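Local coordinates for putative acetyl xylan esterase (Cellvibrio japonicus, PDB 2W9X), which removes acetyl groups from plant cell wall polysaccharides, deacetylating xylan and, with a large preference, glucomannan, at residues Leu66-Asp71 and Phe77-Asp82; Lys186-Asp191 and His352-Lys357; Gly201-Tyr206 and Glu263-Asp268; Phe276-His281 and Ala310-Gly315. All coordinates share one frame; numbering follows the deposited sequence. Where two conformers were deposited one is given.

Interaction 1: residues Leu66-Asp71 and Phe77-Asp82; sequences LTLKFD and FRLIVD
Phe70 and Phe77 make the closest approach of this contact, with CE1 of Phe70 lying 3.8 Å from CE2 of Phe77. The same CE1 stands over one face of the Phe77 ring, displaced toward its rim. The two side chains slide past each other in opposite directions, and their ring planes are inclined at 46°, an oblique pairing. Two residues along each strand, Leu68 and Leu79 reach tip to tip, the gap between Leu68 CD2 and Leu79 CD1 being 3.9 Å. Leu79 gets there with its CG anti to the backbone N (chi1 180°), whereas CG of Leu68 is anti to the carbonyl carbon. These four buried side chains fill the space between two different antiparallel sheets: strand 67-72 belongs to one and strand 76-81 to the other, and the CA atoms of Leu68 and Leu79 are 10.0 Å apart, a spacing bridged by side chains. The arrangement is that of a beta-sandwich core, consistent with the jelly-roll architecture expected of the N-terminal domain in this esterase family. Val109 and Leu111 of strand 108-113, together with Ile89, extend the apolar layer. Packing thins beyond Leu79, where the side chain of Val81 comes no nearer than 5.9 Å to 66-71. The outward residues are polar for the most part: Lys69 pairs with Asp96 and Asp71 with Arg123 on one sheet, while Arg78 pairs with Glu112 on the other.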
loop_
_atom_site.group_PDB
_atom_site.type_symbol
_atom_site.label_atom_id
_atom_site.label_comp_id
_atom_site.label_asym_id
_atom_site.label_seq_id
_atom_site.Cartn_x
_atom_site.Cartn_y
_atom_site.Cartn_z
ATOM N N LEU B 66 -30.122 34.222 -11.987
ATOM C CA LEU B 66 -28.703 33.917 -12.165
ATOM C C LEU B 66 -28.312 33.902 -13.645
ATOM O O LEU B 66 -29.034 33.369 -14.488
ATOM C CB LEU B 66 -28.354 32.570 -11.507
ATOM C CG LEU B 66 -26.890 32.166 -11.295
ATOM C CD1 LEU B 66 -26.189 33.073 -10.272
ATOM C CD2 LEU B 66 -26.816 30.717 -10.862
ATOM N N THR B 67 -27.167 34.501 -13.949
ATOM C CA THR B 67 -26.588 34.430 -15.282
ATOM C C THR B 67 -25.153 33.924 -15.175
ATOM O O THR B 67 -24.389 34.328 -14.286
ATOM C CB THR B 67 -26.623 35.803 -16.003
ATOM O OG1 THR B 67 -27.984 36.181 -16.246
ATOM C CG2 THR B 67 -25.886 35.759 -17.342
ATOM N N LEU B 68 -24.806 33.024 -16.084
ATOM C CA LEU B 68 -23.444 32.565 -16.239
ATOM C C LEU B 68 -22.864 33.242 -17.472
ATOM O O LEU B 68 -23.440 33.156 -18.557
ATOM C CB LEU B 68 -23.418 31.044 -16.407
ATOM C CG LEU B 68 -23.461 30.108 -15.198
ATOM C CD1 LEU B 68 -24.778 30.159 -14.431
ATOM C CD2 LEU B 68 -23.219 28.692 -15.690
ATOM N N LYS B 69 -21.740 33.936 -17.298
ATOM C CA LYS B 69 -21.028 34.534 -18.417
ATOM C C LYS B 69 -19.948 33.576 -18.883
ATOM O O LYS B 69 -19.047 33.220 -18.115
ATOM C CB LYS B 69 -20.391 35.867 -18.021
ATOM C CG LYS B 69 -21.354 37.005 -17.757
ATOM C CD LYS B 69 -20.587 38.309 -17.606
ATOM C CE LYS B 69 -20.381 39.039 -18.942
ATOM N NZ LYS B 69 -21.552 39.884 -19.325
ATOM N N PHE B 70 -20.038 33.176 -20.145
ATOM C CA PHE B 70 -19.094 32.233 -20.743
ATOM C C PHE B 70 -18.211 32.904 -21.786
ATOM O O PHE B 70 -18.632 33.852 -22.442
ATOM C CB PHE B 70 -19.853 31.120 -21.468
ATOM C CG PHE B 70 -20.398 30.045 -20.576
ATOM C CD1 PHE B 70 -19.553 29.078 -20.023
ATOM C CD2 PHE B 70 -21.770 29.949 -20.350
ATOM C CE1 PHE B 70 -20.070 28.064 -19.224
ATOM C CE2 PHE B 70 -22.298 28.935 -19.553
ATOM C CZ PHE B 70 -21.452 27.992 -18.990
ATOM N N ASP B 71 -16.990 32.399 -21.935
ATOM C CA ASP B 71 -16.206 32.568 -23.160
ATOM C C ASP B 71 -15.535 31.229 -23.442
ATOM O O ASP B 71 -14.331 31.046 -23.199
ATOM C CB ASP B 71 -15.180 33.702 -23.052
ATOM C CG ASP B 71 -14.569 34.080 -24.411
ATOM O OD1 ASP B 71 -15.148 33.735 -25.461
ATOM O OD2 ASP B 71 -13.503 34.726 -24.436
ATOM N N PHE B 77 -20.388 21.378 -20.787
ATOM C CA PHE B 77 -20.500 21.533 -19.343
ATOM C C PHE B 77 -21.795 20.911 -18.890
ATOM O O PHE B 77 -22.734 20.786 -19.669
ATOM C CB PHE B 77 -20.592 23.024 -18.945
ATOM C CG PHE B 77 -19.374 23.832 -19.265
ATOM C CD1 PHE B 77 -18.374 24.010 -18.309
ATOM C CD2 PHE B 77 -19.238 24.444 -20.506
ATOM C CE1 PHE B 77 -17.240 24.774 -18.594
ATOM C CE2 PHE B 77 -18.117 25.213 -20.799
ATOM C CZ PHE B 77 -17.117 25.380 -19.843
ATOM N N ARG B 78 -21.859 20.559 -17.612
ATOM C CA ARG B 78 -23.155 20.427 -16.975
ATOM C C ARG B 78 -23.324 21.429 -15.828
ATOM O O ARG B 78 -22.347 21.825 -15.163
ATOM C CB ARG B 78 -23.469 18.974 -16.573
ATOM C CG ARG B 78 -22.657 18.429 -15.428
ATOM C CD ARG B 78 -22.829 16.920 -15.278
ATOM N NE ARG B 78 -22.158 16.485 -14.050
ATOM C CZ ARG B 78 -22.107 15.240 -13.602
ATOM N NH1 ARG B 78 -21.478 14.993 -12.462
ATOM N NH2 ARG B 78 -22.674 14.249 -14.280
ATOM N N LEU B 79 -24.569 21.860 -15.642
ATOM C CA LEU B 79 -24.928 22.810 -14.601
ATOM C C LEU B 79 -25.844 22.142 -13.588
ATOM O O LEU B 79 -26.883 21.600 -13.945
ATOM C CB LEU B 79 -25.597 24.045 -15.215
ATOM C CG LEU B 79 -26.073 25.194 -14.318
ATOM C CD1 LEU B 79 -24.895 25.874 -13.658
ATOM C CD2 LEU B 79 -26.848 26.205 -15.152
ATOM N N ILE B 80 -25.447 22.186 -12.320
ATOM C CA ILE B 80 -26.206 21.538 -11.263
ATOM C C ILE B 80 -26.767 22.579 -10.290
ATOM O O ILE B 80 -26.019 23.187 -9.515
ATOM C CB ILE B 80 -25.353 20.475 -10.527
ATOM C CG1 ILE B 80 -24.739 19.491 -11.537
ATOM C CG2 ILE B 80 -26.180 19.754 -9.468
ATOM C CD1 ILE B 80 -23.632 18.591 -10.971
ATOM N N VAL B 81 -28.086 22.778 -10.358
ATOM C CA VAL B 81 -28.797 23.715 -9.496
ATOM C C VAL B 81 -29.497 22.932 -8.383
ATOM O O VAL B 81 -30.381 22.118 -8.656
ATOM C CB VAL B 81 -29.819 24.563 -10.305
ATOM C CG1 VAL B 81 -30.606 25.508 -9.392
ATOM C CG2 VAL B 81 -29.115 25.361 -11.388
ATOM N N ASP B 82 -29.081 23.174 -7.137
ATOM C CA ASP B 82 -29.642 22.523 -5.938
ATOM C C ASP B 82 -29.688 20.977 -5.981
ATOM O O ASP B 82 -28.648 20.301 -6.049
ATOM C CB ASP B 82 -31.024 23.114 -5.613
ATOM C CG ASP B 82 -30.958 24.593 -5.296
ATOM O OD1 ASP B 82 -30.133 24.977 -4.443
ATOM O OD2 ASP B 82 -31.727 25.371 -5.901
#

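Interaction 2: residues Lys186-Asp191 and His352-Lys357; sequences KAFDAD and HLQQKK
The backbones come nearest at Phe188 and Gln354, whose CA atoms are 9.0 Å apart, where the ends of helices 180-187 and 339-354 meet. Phe188 carries one whole side of the contact. Just after it the chain turns off in a Schellman motif, with Asp189 at positive phi (48°). The Phe188 side chain leaves with CG anti to its carbonyl carbon (chi1 -65°), and its far end meets the last turn of the other helix. CZ touches Leu353 CB at 3.6 Å, and the neighbouring CE2 lies 4.1 Å from Leu353 CD1. From the next residue, the CG methylene of Gln354 sits 3.9 Å from Phe188 CE1; the glutamine amide plane is turned 80° from the ring. Ile350, one turn back on helix 339-354, and Trp360 also border the ring, while Leu353 reaches on to Ile145 and Ile290 of the parallel sheet. Beyond Gln354, residues Gln355 and Lys357 bond to the second subunit. Since only carbon atoms of Leu353 and Gln354 touch the ring, the contact rests on apolar packing, buried on the Leu353 side and bordered on the other by the aliphatic stem of the exposed Gln354.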
loop_
_atom_site.group_PDB
_atom_site.type_symbol
_atom_site.label_atom_id
_atom_site.label_comp_id
_atom_site.label_asym_id
_atom_site.label_seq_id
_atom_site.Cartn_x
_atom_site.Cartn_y
_atom_site.Cartn_z
ATOM N N LYS B 186 -16.324 12.990 -4.486
ATOM C CA LYS B 186 -17.692 13.320 -4.056
ATOM C C LYS B 186 -18.212 12.448 -2.910
ATOM O O LYS B 186 -18.992 12.926 -2.067
ATOM C CB LYS B 186 -18.640 13.334 -5.257
ATOM C CG LYS B 186 -18.434 14.593 -6.125
ATOM C CD LYS B 186 -19.296 14.580 -7.374
ATOM C CE LYS B 186 -19.170 15.891 -8.120
ATOM N NZ LYS B 186 -20.026 15.896 -9.350
ATOM N N ALA B 187 -17.753 11.193 -2.850
ATOM C CA ALA B 187 -18.117 10.289 -1.747
ATOM C C ALA B 187 -17.546 10.765 -0.406
ATOM O O ALA B 187 -18.063 10.413 0.656
ATOM C CB ALA B 187 -17.678 8.849 -2.042
ATOM N N PHE B 188 -16.489 11.574 -0.458
ATOM C CA PHE B 188 -15.861 12.094 0.754
ATOM C C PHE B 188 -16.086 13.603 0.933
ATOM O O PHE B 188 -15.559 14.195 1.872
ATOM C CB PHE B 188 -14.357 11.775 0.759
ATOM C CG PHE B 188 -14.042 10.305 0.837
ATOM C CD1 PHE B 188 -14.085 9.632 2.059
ATOM C CD2 PHE B 188 -13.687 9.588 -0.312
ATOM C CE1 PHE B 188 -13.797 8.252 2.142
ATOM C CE2 PHE B 188 -13.396 8.209 -0.245
ATOM C CZ PHE B 188 -13.447 7.539 0.984
ATOM N N ASP B 189 -16.869 14.207 0.036
ATOM C CA ASP B 189 -17.037 15.662 -0.041
ATOM C C ASP B 189 -15.700 16.411 -0.019
ATOM O O ASP B 189 -15.507 17.353 0.753
ATOM C CB ASP B 189 -17.990 16.182 1.052
ATOM C CG ASP B 189 -18.376 17.636 0.850
ATOM O OD1 ASP B 189 -18.436 18.089 -0.320
ATOM O OD2 ASP B 189 -18.613 18.327 1.869
ATOM N N ALA B 190 -14.786 15.974 -0.881
ATOM C CA ALA B 190 -13.478 16.617 -1.012
ATOM C C ALA B 190 -13.414 17.434 -2.278
ATOM O O ALA B 190 -14.043 17.104 -3.277
ATOM C CB ALA B 190 -12.368 15.571 -1.021
ATOM N N ASP B 191 -12.652 18.518 -2.237
ATOM C CA ASP B 191 -12.334 19.214 -3.468
ATOM C C ASP B 191 -11.353 18.380 -4.281
ATOM O O ASP B 191 -10.619 17.554 -3.726
ATOM C CB ASP B 191 -11.798 20.620 -3.177
ATOM C CG ASP B 191 -12.906 21.592 -2.858
ATOM O OD1 ASP B 191 -13.857 21.723 -3.667
ATOM O OD2 ASP B 191 -12.833 22.212 -1.783
ATOM N N HIS B 352 -11.044 1.595 -0.181
ATOM C CA HIS B 352 -9.644 1.683 0.226
ATOM C C HIS B 352 -9.465 2.868 1.175
ATOM O O HIS B 352 -8.902 2.715 2.252
ATOM C CB HIS B 352 -8.734 1.835 -1.002
ATOM C CG HIS B 352 -7.275 1.844 -0.673
ATOM N ND1 HIS B 352 -6.535 0.688 -0.540
ATOM C CD2 HIS B 352 -6.419 2.866 -0.441
ATOM C CE1 HIS B 352 -5.287 0.996 -0.239
ATOM N NE2 HIS B 352 -5.189 2.311 -0.173
ATOM N N LEU B 353 -9.963 4.036 0.773
ATOM C CA LEU B 353 -9.762 5.265 1.551
ATOM C C LEU B 353 -10.544 5.272 2.877
ATOM O O LEU B 353 -10.101 5.880 3.849
ATOM C CB LEU B 353 -10.055 6.498 0.707
ATOM C CG LEU B 353 -9.013 6.690 -0.393
ATOM C CD1 LEU B 353 -9.430 7.776 -1.362
ATOM C CD2 LEU B 353 -7.648 6.995 0.218
ATOM N N GLN B 354 -11.672 4.561 2.905
ATOM C CA GLN B 354 -12.491 4.397 4.100
ATOM C C GLN B 354 -11.782 3.617 5.196
ATOM O O GLN B 354 -12.089 3.794 6.365
ATOM C CB GLN B 354 -13.822 3.700 3.762
ATOM C CG GLN B 354 -14.892 4.651 3.209
ATOM C CD GLN B 354 -16.167 3.936 2.736
ATOM O OE1 GLN B 354 -16.226 2.702 2.656
ATOM N NE2 GLN B 354 -17.184 4.720 2.402
ATOM N N GLN B 355 -10.843 2.751 4.823
ATOM C CA GLN B 355 -10.190 1.888 5.797
ATOM C C GLN B 355 -8.959 2.540 6.423
ATOM O O GLN B 355 -8.316 1.944 7.277
ATOM C CB GLN B 355 -9.831 0.516 5.189
ATOM C CG GLN B 355 -11.036 -0.366 4.748
ATOM C CD GLN B 355 -12.181 -0.405 5.768
ATOM O OE1 GLN B 355 -13.195 0.276 5.601
ATOM N NE2 GLN B 355 -12.021 -1.208 6.826
ATOM N N LYS B 356 -8.657 3.768 6.014
ATOM C CA LYS B 356 -7.419 4.439 6.409
ATOM C C LYS B 356 -7.693 5.517 7.455
ATOM O O LYS B 356 -8.133 6.619 7.124
ATOM C CB LYS B 356 -6.695 5.027 5.182
ATOM C CG LYS B 356 -6.193 3.971 4.172
ATOM C CD LYS B 356 -5.277 4.572 3.096
ATOM C CE LYS B 356 -3.851 4.896 3.622
ATOM N NZ LYS B 356 -3.058 3.715 4.078
ATOM N N LYS B 357 -7.444 5.182 8.719
ATOM C CA LYS B 357 -7.656 6.117 9.831
ATOM C C LYS B 357 -6.820 7.378 9.684
ATOM O O LYS B 357 -5.593 7.306 9.549
ATOM C CB LYS B 357 -7.375 5.446 11.182
ATOM C CG LYS B 357 -8.615 4.872 11.838
ATOM C CD LYS B 357 -8.358 3.517 12.485
ATOM C CE LYS B 357 -8.297 3.596 13.992
ATOM N NZ LYS B 357 -8.491 2.219 14.547
#

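Interaction 3: residues Gly201-Tyr206 and Glu263-Asp268; sequences GIVRNY and EALHAD
Val203 and Arg204 are the two loop residues that meet Leu265 and Asp268 of helix 262-283. The loop is first shaped at Gly201, whose N-H points to OD1 of Asn205 in the carbonyl plane, on a lone pair; Gly201 N and Asn205 OD1 are 2.9 Å apart and the bond is fairly straight at 160°. Ile202 starts toward the segment 263-268, but its end turns off to Tyr269, Asn272 and Tyr273 farther along the same helix. Val203 crosses the carboxylate of Asp268, with CG1 at 3.6 Å from OD2. The same methyl carbon also lies 3.6 Å from the backbone O of Asp268. On its other branch, CG2 is 4.1 Å from Leu265 CD1. Asp268 OD2 is thus flanked by aliphatic carbon, while Arg258 and Trp259 satisfy it by a salt bridge and a hydrogen bond. Arg204 runs out with CG anti to the backbone N (chi1 -177°) and stays extended to NE, which lays its aliphatic stem at about a right angle across Leu265. The tightest point there is Arg204 CD to Leu265 CD1, 3.6 Å. Beyond CD, Arg204 NE forms a salt bridge with Glu257 and NH1 hydrogen-bonds to Thr251. The Arg204 side chain is about 7 Å from that of Asn247, a probable transition-state stabiliser by similarity. Asp248 takes the backbone N-H groups of Ile202, Val203 and Arg204, so the loop following strand 191-196 is held between the short helix 246-249 and the early turns of helix 262-283.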
loop_
_atom_site.group_PDB
_atom_site.type_symbol
_atom_site.label_atom_id
_atom_site.label_comp_id
_atom_site.label_asym_id
_atom_site.label_seq_id
_atom_site.Cartn_x
_atom_site.Cartn_y
_atom_site.Cartn_z
ATOM N N GLY B 201 2.346 9.231 -20.682
ATOM C CA GLY B 201 2.947 8.305 -19.719
ATOM C C GLY B 201 3.930 9.003 -18.789
ATOM O O GLY B 201 4.072 10.222 -18.833
ATOM N N ILE B 202 4.587 8.226 -17.930
ATOM C CA ILE B 202 5.725 8.716 -17.104
ATOM C C ILE B 202 6.887 9.258 -17.944
ATOM O O ILE B 202 7.372 10.377 -17.700
ATOM C CB ILE B 202 6.240 7.598 -16.135
ATOM C CG1 ILE B 202 5.164 7.245 -15.102
ATOM C CG2 ILE B 202 7.591 7.965 -15.470
ATOM C CD1 ILE B 202 4.754 8.373 -14.175
ATOM N N VAL B 203 7.352 8.464 -18.916
ATOM C CA VAL B 203 8.446 8.886 -19.810
ATOM C C VAL B 203 8.073 8.689 -21.271
ATOM O O VAL B 203 8.582 9.395 -22.153
ATOM C CB VAL B 203 9.810 8.129 -19.548
ATOM C CG1 VAL B 203 10.440 8.545 -18.207
ATOM C CG2 VAL B 203 9.654 6.602 -19.649
ATOM N N ARG B 204 7.200 7.712 -21.512
ATOM C CA ARG B 204 6.861 7.294 -22.882
ATOM C C ARG B 204 5.351 7.388 -23.078
ATOM O O ARG B 204 4.588 6.923 -22.248
ATOM C CB ARG B 204 7.370 5.871 -23.157
ATOM C CG ARG B 204 7.116 5.381 -24.579
ATOM C CD ARG B 204 7.707 4.007 -24.769
ATOM N NE ARG B 204 7.554 3.628 -26.162
ATOM C CZ ARG B 204 6.685 2.726 -26.605
ATOM N NH1 ARG B 204 5.922 2.058 -25.751
ATOM N NH2 ARG B 204 6.604 2.480 -27.918
ATOM N N ASN B 205 4.912 8.012 -24.169
ATOM C CA ASN B 205 3.469 8.182 -24.413
ATOM C C ASN B 205 2.958 7.120 -25.389
ATOM O O ASN B 205 3.760 6.348 -25.913
ATOM C CB ASN B 205 3.215 9.601 -24.937
ATOM C CG ASN B 205 3.876 10.665 -24.070
ATOM O OD1 ASN B 205 3.724 10.663 -22.845
ATOM N ND2 ASN B 205 4.596 11.585 -24.700
ATOM N N TYR B 206 1.647 7.097 -25.663
ATOM C CA TYR B 206 1.083 6.076 -26.552
ATOM C C TYR B 206 1.868 5.878 -27.858
ATOM O O TYR B 206 2.024 6.812 -28.651
ATOM C CB TYR B 206 -0.387 6.324 -26.899
ATOM C CG TYR B 206 -0.915 5.195 -27.750
ATOM C CD1 TYR B 206 -1.100 3.928 -27.202
ATOM C CD2 TYR B 206 -1.189 5.372 -29.108
ATOM C CE1 TYR B 206 -1.568 2.876 -27.972
ATOM C CE2 TYR B 206 -1.664 4.312 -29.889
ATOM C CZ TYR B 206 -1.830 3.065 -29.307
ATOM O OH TYR B 206 -2.292 1.986 -30.044
ATOM N N GLU B 263 14.550 -3.117 -21.319
ATOM C CA GLU B 263 15.140 -2.901 -19.994
ATOM C C GLU B 263 15.424 -1.412 -19.801
ATOM O O GLU B 263 15.215 -0.882 -18.714
ATOM C CB GLU B 263 16.417 -3.740 -19.804
ATOM C CG GLU B 263 16.187 -5.255 -19.743
ATOM C CD GLU B 263 15.605 -5.851 -21.038
ATOM O OE1 GLU B 263 16.062 -5.477 -22.150
ATOM O OE2 GLU B 263 14.679 -6.702 -20.927
ATOM N N ALA B 264 15.880 -0.739 -20.871
ATOM C CA ALA B 264 16.139 0.708 -20.824
ATOM C C ALA B 264 14.895 1.511 -20.485
ATOM O O ALA B 264 14.956 2.462 -19.698
ATOM C CB ALA B 264 16.751 1.212 -22.138
ATOM N N LEU B 265 13.776 1.130 -21.100
ATOM C CA LEU B 265 12.498 1.763 -20.859
ATOM C C LEU B 265 12.052 1.560 -19.404
ATOM O O LEU B 265 11.637 2.518 -18.739
ATOM C CB LEU B 265 11.456 1.223 -21.854
ATOM C CG LEU B 265 10.010 1.764 -21.773
ATOM C CD1 LEU B 265 9.941 3.276 -22.015
ATOM C CD2 LEU B 265 9.084 1.025 -22.745
ATOM N N HIS B 266 12.124 0.316 -18.919
ATOM C CA HIS B 266 11.824 0.005 -17.508
ATOM C C HIS B 266 12.628 0.857 -16.551
ATOM O O HIS B 266 12.070 1.441 -15.617
ATOM C CB HIS B 266 12.090 -1.470 -17.159
ATOM C CG HIS B 266 11.229 -2.443 -17.910
ATOM N ND1 HIS B 266 11.604 -3.754 -18.117
ATOM C CD2 HIS B 266 10.020 -2.298 -18.505
ATOM C CE1 HIS B 266 10.666 -4.370 -18.817
ATOM N NE2 HIS B 266 9.691 -3.512 -19.055
ATOM N N ALA B 267 13.941 0.913 -16.777
ATOM C CA ALA B 267 14.847 1.657 -15.913
ATOM C C ALA B 267 14.468 3.146 -15.879
ATOM O O ALA B 267 14.363 3.756 -14.815
ATOM C CB ALA B 267 16.289 1.468 -16.381
ATOM N N ASP B 268 14.235 3.713 -17.057
ATOM C CA ASP B 268 13.927 5.133 -17.187
ATOM C C ASP B 268 12.545 5.474 -16.607
ATOM O O ASP B 268 12.392 6.505 -15.944
ATOM C CB ASP B 268 14.030 5.544 -18.660
ATOM C CG ASP B 268 14.000 7.049 -18.863
ATOM O OD1 ASP B 268 14.568 7.784 -18.031
ATOM O OD2 ASP B 268 13.432 7.499 -19.880
#

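Interaction 4: residues Phe276-His281 and Ala310-Gly315; sequences FVKQLH and AQLKGG
Leu312 puts both of its methyl groups against Val277, CD2 lying 3.8 Å from Val277 CG1 and CD1 lying 3.9 Å from that same carbon. The two side chains cross at about a right angle, and the branched end of the leucine also covers Val277 CB, which is 3.9 Å from Leu312 CD2. The fit depends on torsions on both sides: Val277 holds CG1 anti to its backbone N (chi1 169°), while the leucine CG lies anti to its carbonyl carbon (chi1 -78°), bringing the isobutyl end nearer the opposite helix than its first bond alone would suggest. Lys278 closes the outer margin. Its extended chain runs past the leucine in the opposite direction, with CG 4.0 Å from Leu312 CD2, so an aliphatic stem shields the buried pair while the amine is carried beyond it. The CA atoms of Lys278 and Leu312, the nearest pair of the two backbones, are 7.9 Å apart. Val274, a turn earlier on helix 262-283, touches Leu312 as well, and Leu317 after the second helix packs on Val277. The second subunit comes up to helix 300-314, where Lys326 of that subunit bonds to the backbone O of Gly314. Beneath the pair, Val277 rests on Ile242 and Phe289 of the parallel sheet. Helix 262-283 links strand 239-243 to strand 288-294, and helix 300-314 links the latter to strand 320-325; two successive beta-alpha-beta crossovers with their helices packed together belong to the alpha/beta fold of SGNH hydrolases.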
loop_
_atom_site.group_PDB
_atom_site.type_symbol
_atom_site.label_atom_id
_atom_site.label_comp_id
_atom_site.label_asym_id
_atom_site.label_seq_id
_atom_site.Cartn_x
_atom_site.Cartn_y
_atom_site.Cartn_z
ATOM N N PHE B 276 9.434 11.806 -9.514
ATOM C CA PHE B 276 8.186 12.589 -9.502
ATOM C C PHE B 276 7.479 12.601 -8.145
ATOM O O PHE B 276 7.109 13.657 -7.629
ATOM C CB PHE B 276 7.229 12.055 -10.578
ATOM C CG PHE B 276 5.950 12.860 -10.718
ATOM C CD1 PHE B 276 5.991 14.257 -10.870
ATOM C CD2 PHE B 276 4.714 12.224 -10.713
ATOM C CE1 PHE B 276 4.810 14.997 -11.010
ATOM C CE2 PHE B 276 3.523 12.956 -10.854
ATOM C CZ PHE B 276 3.576 14.339 -11.006
ATOM N N VAL B 277 7.286 11.414 -7.582
ATOM C CA VAL B 277 6.616 11.268 -6.298
ATOM C C VAL B 277 7.416 11.986 -5.205
ATOM O O VAL B 277 6.831 12.687 -4.370
ATOM C CB VAL B 277 6.380 9.779 -5.948
ATOM C CG1 VAL B 277 5.918 9.620 -4.490
ATOM C CG2 VAL B 277 5.363 9.126 -6.941
ATOM N N LYS B 278 8.743 11.818 -5.214
ATOM C CA LYS B 278 9.621 12.577 -4.297
ATOM C C LYS B 278 9.448 14.088 -4.413
ATOM O O LYS B 278 9.381 14.770 -3.398
ATOM C CB LYS B 278 11.100 12.217 -4.481
ATOM C CG LYS B 278 11.467 10.790 -4.085
ATOM C CD LYS B 278 12.959 10.634 -4.323
ATOM C CE LYS B 278 13.407 9.214 -4.131
ATOM N NZ LYS B 278 14.878 9.106 -4.380
ATOM N N GLN B 279 9.354 14.605 -5.635
ATOM C CA GLN B 279 9.162 16.043 -5.830
ATOM C C GLN B 279 7.821 16.479 -5.248
ATOM O O GLN B 279 7.747 17.483 -4.547
ATOM C CB GLN B 279 9.224 16.428 -7.310
ATOM C CG GLN B 279 10.518 16.053 -8.035
ATOM C CD GLN B 279 10.480 16.366 -9.546
ATOM O OE1 GLN B 279 9.491 16.072 -10.236
ATOM N NE2 GLN B 279 11.567 16.943 -10.060
ATOM N N LEU B 280 6.760 15.731 -5.552
ATOM C CA LEU B 280 5.426 16.013 -5.004
ATOM C C LEU B 280 5.436 16.011 -3.478
ATOM O O LEU B 280 4.816 16.864 -2.852
ATOM C CB LEU B 280 4.404 14.980 -5.499
ATOM C CG LEU B 280 3.982 15.018 -6.964
ATOM C CD1 LEU B 280 3.059 13.833 -7.301
ATOM C CD2 LEU B 280 3.283 16.324 -7.273
ATOM N N HIS B 281 6.120 15.024 -2.892
ATOM C CA HIS B 281 6.230 14.901 -1.444
ATOM C C HIS B 281 7.003 16.080 -0.848
ATOM O O HIS B 281 6.649 16.572 0.225
ATOM C CB HIS B 281 6.892 13.569 -1.073
ATOM C CG HIS B 281 7.271 13.456 0.372
ATOM N ND1 HIS B 281 6.348 13.217 1.371
ATOM C CD2 HIS B 281 8.477 13.533 0.987
ATOM C CE1 HIS B 281 6.970 13.154 2.535
ATOM N NE2 HIS B 281 8.262 13.345 2.331
ATOM N N ALA B 310 8.626 0.042 -4.127
ATOM C CA ALA B 310 9.748 -0.494 -3.345
ATOM C C ALA B 310 10.936 0.457 -3.211
ATOM O O ALA B 310 11.514 0.567 -2.120
ATOM C CB ALA B 310 10.192 -1.848 -3.910
ATOM N N GLN B 311 11.261 1.153 -4.297
ATOM C CA GLN B 311 12.362 2.109 -4.330
ATOM C C GLN B 311 12.049 3.389 -3.580
ATOM O O GLN B 311 12.951 4.026 -3.036
ATOM C CB GLN B 311 12.760 2.418 -5.772
ATOM C CG GLN B 311 13.804 1.460 -6.303
ATOM C CD GLN B 311 14.279 1.803 -7.686
ATOM O OE1 GLN B 311 14.809 0.955 -8.399
ATOM N NE2 GLN B 311 14.100 3.050 -8.076
ATOM N N LEU B 312 10.772 3.766 -3.569
ATOM C CA LEU B 312 10.292 4.876 -2.778
ATOM C C LEU B 312 10.422 4.565 -1.290
ATOM O O LEU B 312 11.017 5.349 -0.550
ATOM C CB LEU B 312 8.846 5.253 -3.140
ATOM C CG LEU B 312 8.690 6.079 -4.432
ATOM C CD1 LEU B 312 7.246 5.957 -4.984
ATOM C CD2 LEU B 312 9.112 7.548 -4.239
ATOM N N LYS B 313 9.884 3.421 -0.865
ATOM C CA LYS B 313 9.955 3.003 0.543
ATOM C C LYS B 313 11.398 2.817 1.011
ATOM O O LYS B 313 11.759 3.246 2.097
ATOM C CB LYS B 313 9.163 1.715 0.756
ATOM C CG LYS B 313 7.683 1.895 0.618
ATOM C CD LYS B 313 6.968 0.571 0.833
ATOM C CE LYS B 313 5.457 0.733 0.784
ATOM N NZ LYS B 313 4.955 1.390 2.029
ATOM N N GLY B 314 12.218 2.199 0.160
ATOM C CA GLY B 314 13.641 2.010 0.393
ATOM C C GLY B 314 14.412 3.303 0.582
ATOM O O GLY B 314 15.395 3.341 1.313
ATOM N N GLY B 315 13.952 4.361 -0.069
ATOM C CA GLY B 315 14.531 5.693 0.103
ATOM C C GLY B 315 13.943 6.470 1.275
ATOM O O GLY B 315 14.374 7.596 1.563
#

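Overall arrangement
Interaction 1 lies in the N-terminal sandwich and the others in the parallel-sheet esterase portion. The two portions meet where Glu112 binds both Arg78 of interaction 1 and Lys186 of interaction 2; Arg78 NH1 and Lys186 NZ come within 3.6 Å around that carboxylate. Interactions 3 and 4 share helix 262-283, their centres about 17 Å apart, and both are nested in the long loop closed by interaction 2. They lie about 41 Å, centre to centre, from interaction 1. The Arg204 side chain of interaction 3 is about 7 Å from that of Asn247 and about 10 Å from Gly199, both transition-state stabilisers by similarity that would act on the intermediate formed at the inferred nucleophile Ser151. Interactions 2 and 4 both touch the second subunit.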